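PDB 3S5S: mandelate racemase/muconate lactonizing enzyme family protein from Sorangium cellulosum, which belongs to the enolase superfamily, whose members join an N-terminal capping domain of antiparallel sheet and helices to a C-terminal modified beta/alpha barrel. Local coordinates for residues Ala162-Val167 with Ser190-Gly195; Glu21-Ala26 with Asp137-Thr142; Leu36-Glu41 with Cys105-Ala110. One frame throughout, in Å; residues are numbered along the deposited sequence.

The three contacts sample a two-domain enzyme fold from barrel to cap. Interaction 1 pairs neighbouring strands of the C-terminal barrel; interaction 2 brings the end of strand 7-25, from the antiparallel sheet of the cap, against the end of barrel strand 133-140; interaction 3 packs that sheet onto helix 101-117. Interactions 1 and 2 touch, with centres about 10 Å apart, because strands 133-140 and 162-166 adjoin in the barrel. Interaction 3 lies across the chain's centre, its centre about 27 Å from that of interaction 2 and 31 Å from that of interaction 1. In sequence it is nested within the loop that interaction 2 closes; interaction 1 follows both. Interaction 2 thus links cap and barrel.

Interaction 1 of 3, residues Ala162-Val167 with Ser190-Gly195; sequences ALKVKV and SLILDG
Strands 162-166 and 190-194 run parallel in direct register, A162 beside S190 through K166 beside D194, their axes 24° apart and 4.5 Å from each other at closest approach. Four backbone hydrogen bonds alternate between them: L163 N to S190 O, I192 N to L163 O (2.7 Å), V165 N to I192 O (2.6 Å) and D194 N to V165 O. Beyond the last pair V167 N reaches D194 O in a weak, bent bond, and V167 CG2 lies against the same oxygen.

Side chains alternate between two faces. On one, L191 folds CD2 over L163, meeting its CB at 3.8 Å, while L193 CD2 approaches V165 CB more loosely. This is the beta-alpha-beta unit of strand 162-166, helix 175-185 and strand 190-194, a repeating element of the barrel; V165 and L191 contact the helix directly at I182, while L163 packs on A186 and A189 of the loop after it. The other face carries A162, K164, K166, S190, I192 and D194 and looks into the barrel. K164 and K166 there are consistent with the K-x-K motif of the muconate lactonizing enzyme subgroup.

I192 CG2 rests 4.1 Å from K164 CG, the two side chains passing at a slant. K164 has CG anti to its backbone N (chi1 173°) and a chain extended beyond it, which carries NZ to 2.9 Å from D194 OD2 in a salt bridge. D323 is the stronger partner of K164 NZ and E222 a further one, making D194 one of several acids around it. K166 instead bends at chi2 (-84°), and its NZ reaches D194 OD2 at 3.3 Å, a weak bond. The position of OD2 is not fully secure, so these two lengths are approximate. N196 N binds D194 OD1.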
loop_
_atom_site.group_PDB
_atom_site.type_symbol
_atom_site.label_atom_id
_atom_site.label_comp_id
_atom_site.label_asym_id
_atom_site.label_seq_id
_atom_site.Cartn_x
_atom_site.Cartn_y
_atom_site.Cartn_z
ATOM N N ALA A 162 6.663 -20.008 20.240
ATOM C CA ALA A 162 5.331 -19.409 20.265
ATOM C C ALA A 162 4.292 -20.469 19.949
ATOM O O ALA A 162 4.405 -21.182 18.951
ATOM C CB ALA A 162 5.239 -18.239 19.318
ATOM N N LEU A 163 3.288 -20.593 20.818
ATOM C CA LEU A 163 2.207 -21.536 20.596
ATOM C C LEU A 163 0.861 -20.845 20.567
ATOM O O LEU A 163 0.534 -20.078 21.474
ATOM C CB LEU A 163 2.201 -22.577 21.689
ATOM C CG LEU A 163 3.540 -23.274 21.900
ATOM C CD1 LEU A 163 3.411 -24.116 23.109
ATOM C CD2 LEU A 163 3.928 -24.090 20.664
ATOM N N LYS A 164 0.094 -21.136 19.518
ATOM C CA LYS A 164 -1.262 -20.677 19.351
ATOM C C LYS A 164 -2.211 -21.792 19.783
ATOM O O LYS A 164 -2.257 -22.876 19.186
ATOM C CB LYS A 164 -1.491 -20.330 17.885
ATOM C CG LYS A 164 -2.919 -19.975 17.487
ATOM C CD LYS A 164 -2.828 -19.068 16.259
ATOM C CE LYS A 164 -4.121 -18.971 15.453
ATOM N NZ LYS A 164 -4.204 -17.688 14.650
ATOM N N VAL A 165 -3.007 -21.518 20.800
ATOM C CA VAL A 165 -3.871 -22.548 21.323
ATOM C C VAL A 165 -5.284 -22.215 20.864
ATOM O O VAL A 165 -5.778 -21.137 21.171
ATOM C CB VAL A 165 -3.755 -22.627 22.881
ATOM C CG1 VAL A 165 -4.778 -23.580 23.471
ATOM C CG2 VAL A 165 -2.350 -23.032 23.278
ATOM N N LYS A 166 -5.920 -23.114 20.113
ATOM C CA LYS A 166 -7.322 -22.881 19.751
ATOM C C LYS A 166 -8.154 -23.040 21.009
ATOM O O LYS A 166 -7.764 -23.787 21.912
ATOM C CB LYS A 166 -7.810 -23.784 18.606
ATOM C CG LYS A 166 -7.103 -23.531 17.243
ATOM C CD LYS A 166 -7.675 -22.392 16.404
ATOM C CE LYS A 166 -6.590 -21.928 15.428
ATOM N NZ LYS A 166 -6.997 -21.020 14.289
ATOM N N VAL A 167 -9.235 -22.279 21.110
ATOM C CA VAL A 167 -10.095 -22.307 22.299
ATOM C C VAL A 167 -11.571 -21.965 21.999
ATOM O O VAL A 167 -11.901 -21.401 20.955
ATOM C CB VAL A 167 -9.543 -21.438 23.493
ATOM C CG1 VAL A 167 -8.294 -22.072 24.116
ATOM C CG2 VAL A 167 -9.303 -19.962 23.077
ATOM N N SER A 190 5.745 -18.703 24.676
ATOM C CA SER A 190 4.764 -17.643 24.583
ATOM C C SER A 190 3.431 -18.263 24.126
ATOM O O SER A 190 3.428 -19.197 23.302
ATOM C CB SER A 190 5.250 -16.712 23.481
ATOM O OG SER A 190 5.271 -15.374 23.910
ATOM N N LEU A 191 2.301 -17.739 24.603
ATOM C CA LEU A 191 0.996 -18.255 24.147
ATOM C C LEU A 191 0.109 -17.265 23.387
ATOM O O LEU A 191 -0.010 -16.106 23.760
ATOM C CB LEU A 191 0.227 -18.836 25.315
ATOM C CG LEU A 191 0.862 -20.036 26.052
ATOM C CD1 LEU A 191 -0.113 -20.513 27.063
ATOM C CD2 LEU A 191 1.339 -21.229 25.142
ATOM N N ILE A 192 -0.493 -17.721 22.297
ATOM C CA ILE A 192 -1.624 -17.043 21.686
ATOM C C ILE A 192 -2.919 -17.883 21.934
ATOM O O ILE A 192 -3.046 -19.031 21.464
ATOM C CB ILE A 192 -1.418 -16.847 20.169
ATOM C CG1 ILE A 192 -0.405 -15.753 19.889
ATOM C CG2 ILE A 192 -2.719 -16.451 19.490
ATOM C CD1 ILE A 192 0.401 -16.021 18.640
ATOM N N LEU A 193 -3.867 -17.315 22.660
ATOM C CA LEU A 193 -5.180 -17.928 22.782
ATOM C C LEU A 193 -6.069 -17.383 21.660
ATOM O O LEU A 193 -6.414 -16.188 21.634
ATOM C CB LEU A 193 -5.763 -17.676 24.180
ATOM C CG LEU A 193 -4.827 -17.839 25.395
ATOM C CD1 LEU A 193 -5.568 -17.645 26.687
ATOM C CD2 LEU A 193 -4.150 -19.192 25.471
ATOM N N ASP A 194 -6.381 -18.257 20.704
ATOM C CA ASP A 194 -7.258 -17.943 19.581
ATOM C C ASP A 194 -8.665 -18.472 19.873
ATOM O O ASP A 194 -8.844 -19.668 20.085
ATOM C CB ASP A 194 -6.724 -18.581 18.294
ATOM C CG ASP A 194 -7.383 -18.022 17.019
ATOM O OD1 ASP A 194 -8.472 -17.413 17.090
ATOM O OD2 ASP A 194 -6.799 -18.191 15.916
ATOM N N GLY A 195 -9.652 -17.576 19.867
ATOM C CA GLY A 195 -11.036 -17.922 20.199
ATOM C C GLY A 195 -11.868 -18.165 18.953
ATOM O O GLY A 195 -12.925 -18.788 19.007
#

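Interaction 2 of 3, residues Glu21-Ala26 with Asp137-Thr142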
loop_
_atom_site.group_PDB
_atom_site.type_symbol
_atom_site.label_atom_id
_atom_site.label_comp_id
_atom_site.label_asym_id
_atom_site.label_seq_id
_atom_site.Cartn_x
_atom_site.Cartn_y
_atom_site.Cartn_z
ATOM N N GLU A 21 -4.635 -35.255 10.940
ATOM C CA GLU A 21 -5.809 -35.194 11.792
ATOM C C GLU A 21 -6.616 -33.985 11.240
ATOM O O GLU A 21 -6.025 -33.082 10.659
ATOM C CB GLU A 21 -5.353 -34.987 13.264
ATOM C CG GLU A 21 -4.685 -33.596 13.503
ATOM C CD GLU A 21 -3.395 -33.629 14.334
ATOM O OE1 GLU A 21 -3.512 -33.683 15.586
ATOM O OE2 GLU A 21 -2.281 -33.552 13.731
ATOM N N PRO A 22 -7.963 -33.994 11.373
ATOM C CA PRO A 22 -8.777 -32.778 11.185
ATOM C C PRO A 22 -8.217 -31.535 11.922
ATOM O O PRO A 22 -7.616 -31.677 13.000
ATOM C CB PRO A 22 -10.144 -33.167 11.776
ATOM C CG PRO A 22 -10.077 -34.689 12.075
ATOM C CD PRO A 22 -8.802 -35.207 11.483
ATOM N N PHE A 23 -8.398 -30.347 11.330
ATOM C CA PHE A 23 -7.955 -29.056 11.894
ATOM C C PHE A 23 -9.165 -28.425 12.615
ATOM O O PHE A 23 -10.003 -27.773 11.986
ATOM C CB PHE A 23 -7.435 -28.141 10.742
ATOM C CG PHE A 23 -6.499 -27.000 11.173
ATOM C CD1 PHE A 23 -5.158 -26.998 10.786
ATOM C CD2 PHE A 23 -6.968 -25.902 11.898
ATOM C CE1 PHE A 23 -4.278 -25.916 11.146
ATOM C CE2 PHE A 23 -6.099 -24.823 12.263
ATOM C CZ PHE A 23 -4.754 -24.830 11.886
ATOM N N GLY A 24 -9.277 -28.660 13.923
ATOM C CA GLY A 24 -10.439 -28.198 14.703
ATOM C C GLY A 24 -10.323 -26.731 15.099
ATOM O O GLY A 24 -9.291 -26.315 15.653
ATOM N N ILE A 25 -11.355 -25.935 14.789
ATOM C CA ILE A 25 -11.487 -24.555 15.312
ATOM C C ILE A 25 -12.792 -24.450 16.116
ATOM O O ILE A 25 -13.506 -25.453 16.260
ATOM C CB ILE A 25 -11.373 -23.428 14.201
ATOM C CG1 ILE A 25 -12.564 -23.433 13.227
ATOM C CG2 ILE A 25 -10.047 -23.512 13.458
ATOM C CD1 ILE A 25 -12.619 -22.196 12.284
ATOM N N ALA A 26 -13.098 -23.260 16.646
ATOM C CA ALA A 26 -14.369 -23.022 17.354
ATOM C C ALA A 26 -15.561 -23.320 16.434
ATOM O O ALA A 26 -15.829 -22.573 15.481
ATOM C CB ALA A 26 -14.427 -21.598 17.862
ATOM N N ASP A 137 4.845 -19.399 14.722
ATOM C CA ASP A 137 4.243 -20.161 15.813
ATOM C C ASP A 137 3.695 -21.480 15.247
ATOM O O ASP A 137 3.746 -21.701 14.029
ATOM C CB ASP A 137 3.143 -19.356 16.540
ATOM C CG ASP A 137 1.900 -19.130 15.693
ATOM O OD1 ASP A 137 1.510 -19.981 14.870
ATOM O OD2 ASP A 137 1.265 -18.092 15.871
ATOM N N ILE A 138 3.190 -22.345 16.110
ATOM C CA ILE A 138 2.510 -23.547 15.692
ATOM C C ILE A 138 1.320 -23.720 16.589
ATOM O O ILE A 138 1.280 -23.245 17.727
ATOM C CB ILE A 138 3.407 -24.824 15.748
ATOM C CG1 ILE A 138 2.755 -26.008 14.983
ATOM C CG2 ILE A 138 3.778 -25.174 17.218
ATOM C CD1 ILE A 138 3.505 -27.387 15.111
ATOM N N THR A 139 0.322 -24.407 16.074
ATOM C CA THR A 139 -0.961 -24.317 16.672
ATOM C C THR A 139 -1.353 -25.610 17.343
ATOM O O THR A 139 -1.097 -26.684 16.848
ATOM C CB THR A 139 -1.998 -23.693 15.671
ATOM O OG1 THR A 139 -3.323 -24.048 16.067
ATOM C CG2 THR A 139 -1.764 -24.151 14.303
ATOM N N ILE A 140 -1.894 -25.481 18.536
ATOM C CA ILE A 140 -2.395 -26.616 19.284
ATOM C C ILE A 140 -3.912 -26.593 19.214
ATOM O O ILE A 140 -4.598 -25.777 19.866
ATOM C CB ILE A 140 -1.883 -26.625 20.688
ATOM C CG1 ILE A 140 -0.366 -26.837 20.639
ATOM C CG2 ILE A 140 -2.551 -27.751 21.472
ATOM C CD1 ILE A 140 0.356 -26.565 21.926
ATOM N N THR A 141 -4.410 -27.487 18.364
ATOM C CA THR A 141 -5.800 -27.472 17.922
ATOM C C THR A 141 -6.678 -28.311 18.844
ATOM O O THR A 141 -6.155 -29.177 19.548
ATOM C CB THR A 141 -5.903 -27.936 16.456
ATOM O OG1 THR A 141 -7.203 -27.619 15.969
ATOM C CG2 THR A 141 -5.624 -29.442 16.296
ATOM N N THR A 142 -7.992 -28.051 18.837
ATOM C CA THR A 142 -8.929 -28.623 19.839
ATOM C C THR A 142 -8.870 -30.133 20.001
ATOM O O THR A 142 -8.638 -30.870 19.040
ATOM C CB THR A 142 -10.439 -28.197 19.637
ATOM O OG1 THR A 142 -10.801 -28.196 18.239
ATOM C CG2 THR A 142 -10.702 -26.819 20.267
#
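G24 and T141 come together where the segment leaving strand 133-140 crosses the end of strand 7-25; the runs 22-25 and 139-142 point 90° apart. T141 holds OG1 opposite its backbone N (chi1 -167°), which places OG1 3.1 Å from G24 N and 2.5 Å from G24 O, the latter unusually short and so uncertain in detail. T142 uses a different first torsion, with OG1 between its own N and carbonyl carbon (chi1 41°), and OG1 comes to 3.5 Å from G24 C. Both threonine hydroxyls thus lie against G24, a residue with no side chain.

The setting is a domain junction of the enolase superfamily fold, with the end of a cap-domain strand laid against the C-terminal end of the first barrel strand. F23, bonded through its backbone to Q30 of the adjoining strand, starts its side chain away from 137-142, but with CG anti to the backbone N (chi1 -159°) the ring comes back to the barrel. F23 CZ stops 3.9 Å from T139 CG2, a methyl that approaches the ring obliquely. F329 also meets the ring of F23, while T139 OG1 makes a weak bond to K164 O and T141 O accepts from R178 NH2.

Interaction 3 of 3, residues Leu36-Glu41 with Cys105-Ala110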
loop_
_atom_site.group_PDB
_atom_site.type_symbol
_atom_site.label_atom_id
_atom_site.label_comp_id
_atom_site.label_asym_id
_atom_site.label_seq_id
_atom_site.Cartn_x
_atom_site.Cartn_y
_atom_site.Cartn_z
ATOM N N LEU A 36 -8.458 -24.810 -4.171
ATOM C CA LEU A 36 -8.439 -24.779 -5.616
ATOM C C LEU A 36 -7.079 -24.306 -6.043
ATOM O O LEU A 36 -6.419 -23.511 -5.325
ATOM C CB LEU A 36 -9.461 -23.800 -6.182
ATOM C CG LEU A 36 -10.916 -24.053 -5.852
ATOM C CD1 LEU A 36 -11.756 -22.841 -6.286
ATOM C CD2 LEU A 36 -11.389 -25.342 -6.503
ATOM N N LEU A 37 -6.684 -24.781 -7.215
ATOM C CA LEU A 37 -5.485 -24.280 -7.858
ATOM C C LEU A 37 -5.926 -23.516 -9.106
ATOM O O LEU A 37 -6.675 -24.062 -9.977
ATOM C CB LEU A 37 -4.536 -25.437 -8.228
ATOM C CG LEU A 37 -3.326 -25.034 -9.078
ATOM C CD1 LEU A 37 -2.329 -24.247 -8.277
ATOM C CD2 LEU A 37 -2.701 -26.253 -9.727
ATOM N N VAL A 38 -5.488 -22.259 -9.147
ATOM C CA VAL A 38 -5.731 -21.333 -10.255
ATOM C C VAL A 38 -4.415 -21.115 -10.960
ATOM O O VAL A 38 -3.399 -20.799 -10.328
ATOM C CB VAL A 38 -6.278 -19.985 -9.761
ATOM C CG1 VAL A 38 -6.358 -19.013 -10.886
ATOM C CG2 VAL A 38 -7.662 -20.180 -9.172
ATOM N N THR A 39 -4.441 -21.308 -12.269
ATOM C CA THR A 39 -3.287 -21.083 -13.133
ATOM C C THR A 39 -3.679 -19.975 -14.090
ATOM O O THR A 39 -4.708 -20.032 -14.763
ATOM C CB THR A 39 -2.916 -22.337 -13.983
ATOM O OG1 THR A 39 -2.833 -23.505 -13.154
ATOM C CG2 THR A 39 -1.569 -22.169 -14.681
ATOM N N VAL A 40 -2.837 -18.964 -14.160
ATOM C CA VAL A 40 -2.979 -17.895 -15.134
ATOM C C VAL A 40 -1.847 -18.117 -16.135
ATOM O O VAL A 40 -0.701 -18.323 -15.732
ATOM C CB VAL A 40 -2.856 -16.544 -14.386
ATOM C CG1 VAL A 40 -2.347 -15.446 -15.288
ATOM C CG2 VAL A 40 -4.184 -16.181 -13.725
ATOM N N GLU A 41 -2.163 -18.123 -17.433
ATOM C CA GLU A 41 -1.153 -18.213 -18.473
ATOM C C GLU A 41 -1.125 -16.921 -19.283
ATOM O O GLU A 41 -2.155 -16.511 -19.824
ATOM C CB GLU A 41 -1.434 -19.399 -19.415
ATOM C CG GLU A 41 -0.449 -19.495 -20.586
ATOM C CD GLU A 41 -0.749 -20.639 -21.580
ATOM O OE1 GLU A 41 -1.575 -21.517 -21.271
ATOM O OE2 GLU A 41 -0.155 -20.675 -22.684
ATOM N N CYS A 105 -8.080 -13.930 -4.094
ATOM C CA CYS A 105 -6.700 -14.010 -3.656
ATOM C C CYS A 105 -5.960 -14.960 -4.598
ATOM O O CYS A 105 -4.883 -14.623 -5.065
ATOM C CB CYS A 105 -6.614 -14.424 -2.178
ATOM S SG CYS A 105 -4.930 -14.848 -1.588
ATOM N N ALA A 106 -6.556 -16.106 -4.913
ATOM C CA ALA A 106 -6.008 -17.052 -5.857
ATOM C C ALA A 106 -5.600 -16.392 -7.173
ATOM O O ALA A 106 -4.490 -16.640 -7.688
ATOM C CB ALA A 106 -7.027 -18.140 -6.131
ATOM N N ILE A 107 -6.502 -15.549 -7.695
ATOM C CA ILE A 107 -6.341 -14.914 -8.976
ATOM C C ILE A 107 -5.242 -13.864 -8.913
ATOM O O ILE A 107 -4.299 -13.911 -9.697
ATOM C CB ILE A 107 -7.679 -14.303 -9.474
ATOM C CG1 ILE A 107 -8.667 -15.432 -9.842
ATOM C CG2 ILE A 107 -7.422 -13.415 -10.609
ATOM C CD1 ILE A 107 -10.111 -15.039 -10.135
ATOM N N GLU A 108 -5.343 -12.930 -7.975
ATOM C CA GLU A 108 -4.293 -11.914 -7.807
ATOM C C GLU A 108 -2.951 -12.559 -7.477
ATOM O O GLU A 108 -1.896 -12.107 -7.923
ATOM C CB GLU A 108 -4.613 -11.022 -6.621
ATOM C CG GLU A 108 -5.787 -10.138 -6.751
ATOM C CD GLU A 108 -5.838 -9.220 -5.566
ATOM O OE1 GLU A 108 -4.749 -8.818 -5.062
ATOM O OE2 GLU A 108 -6.943 -8.916 -5.115
ATOM N N THR A 109 -2.976 -13.612 -6.685
ATOM C CA THR A 109 -1.710 -14.306 -6.440
ATOM C C THR A 109 -1.077 -14.896 -7.721
ATOM O O THR A 109 0.092 -14.719 -7.933
ATOM C CB THR A 109 -1.830 -15.361 -5.336
ATOM O OG1 THR A 109 -2.224 -14.677 -4.142
ATOM C CG2 THR A 109 -0.494 -16.084 -5.146
ATOM N N ALA A 110 -1.864 -15.553 -8.551
ATOM C CA ALA A 110 -1.417 -16.133 -9.832
ATOM C C ALA A 110 -0.930 -15.045 -10.815
ATOM O O ALA A 110 0.091 -15.215 -11.499
ATOM C CB ALA A 110 -2.537 -16.946 -10.442
#
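V38 and A106 make the closest contact between strand 36-41 and helix 105-110, with V38 CG2 3.7 Å from A106 CB. The other branch of the same valine, CG1, lies in the direction of the next turn, 4.4 Å from I107 CG1 and equally far from A110 CB. One helical turn after A106, the methyl of A110 lies between the two valines: its CB is 3.8 Å from V40 CG2 and also approaches the backbone oxygen V38 O. V38 and V40, two residues apart on the strand, thus match A106 and A110, four apart on the helix. The small alanine methyls allow a close fit, the axes being 7.9 Å apart at an angle of 38°, and every touching residue is buried.

In both valines CG2 sits anti to the carbonyl carbon, and it is this branch that makes the nearest alanine contact of each valine. Within the helix, C105 O accepts from T109 N and from T109 OG1, the latter 2.8 Å from C105 O and lying above the carbonyl plane.

Strand 28-42 is an inner strand of the antiparallel cap sheet, flanked by strands 47-52 and 7-25, and V10 of the latter touches V38 and V40. Away from the sheet, C105 and T109 pack on helix 272-289, and E108 OE1 accepts from A278 N, which sandwiches helix 101-117 between the sheet and that helix.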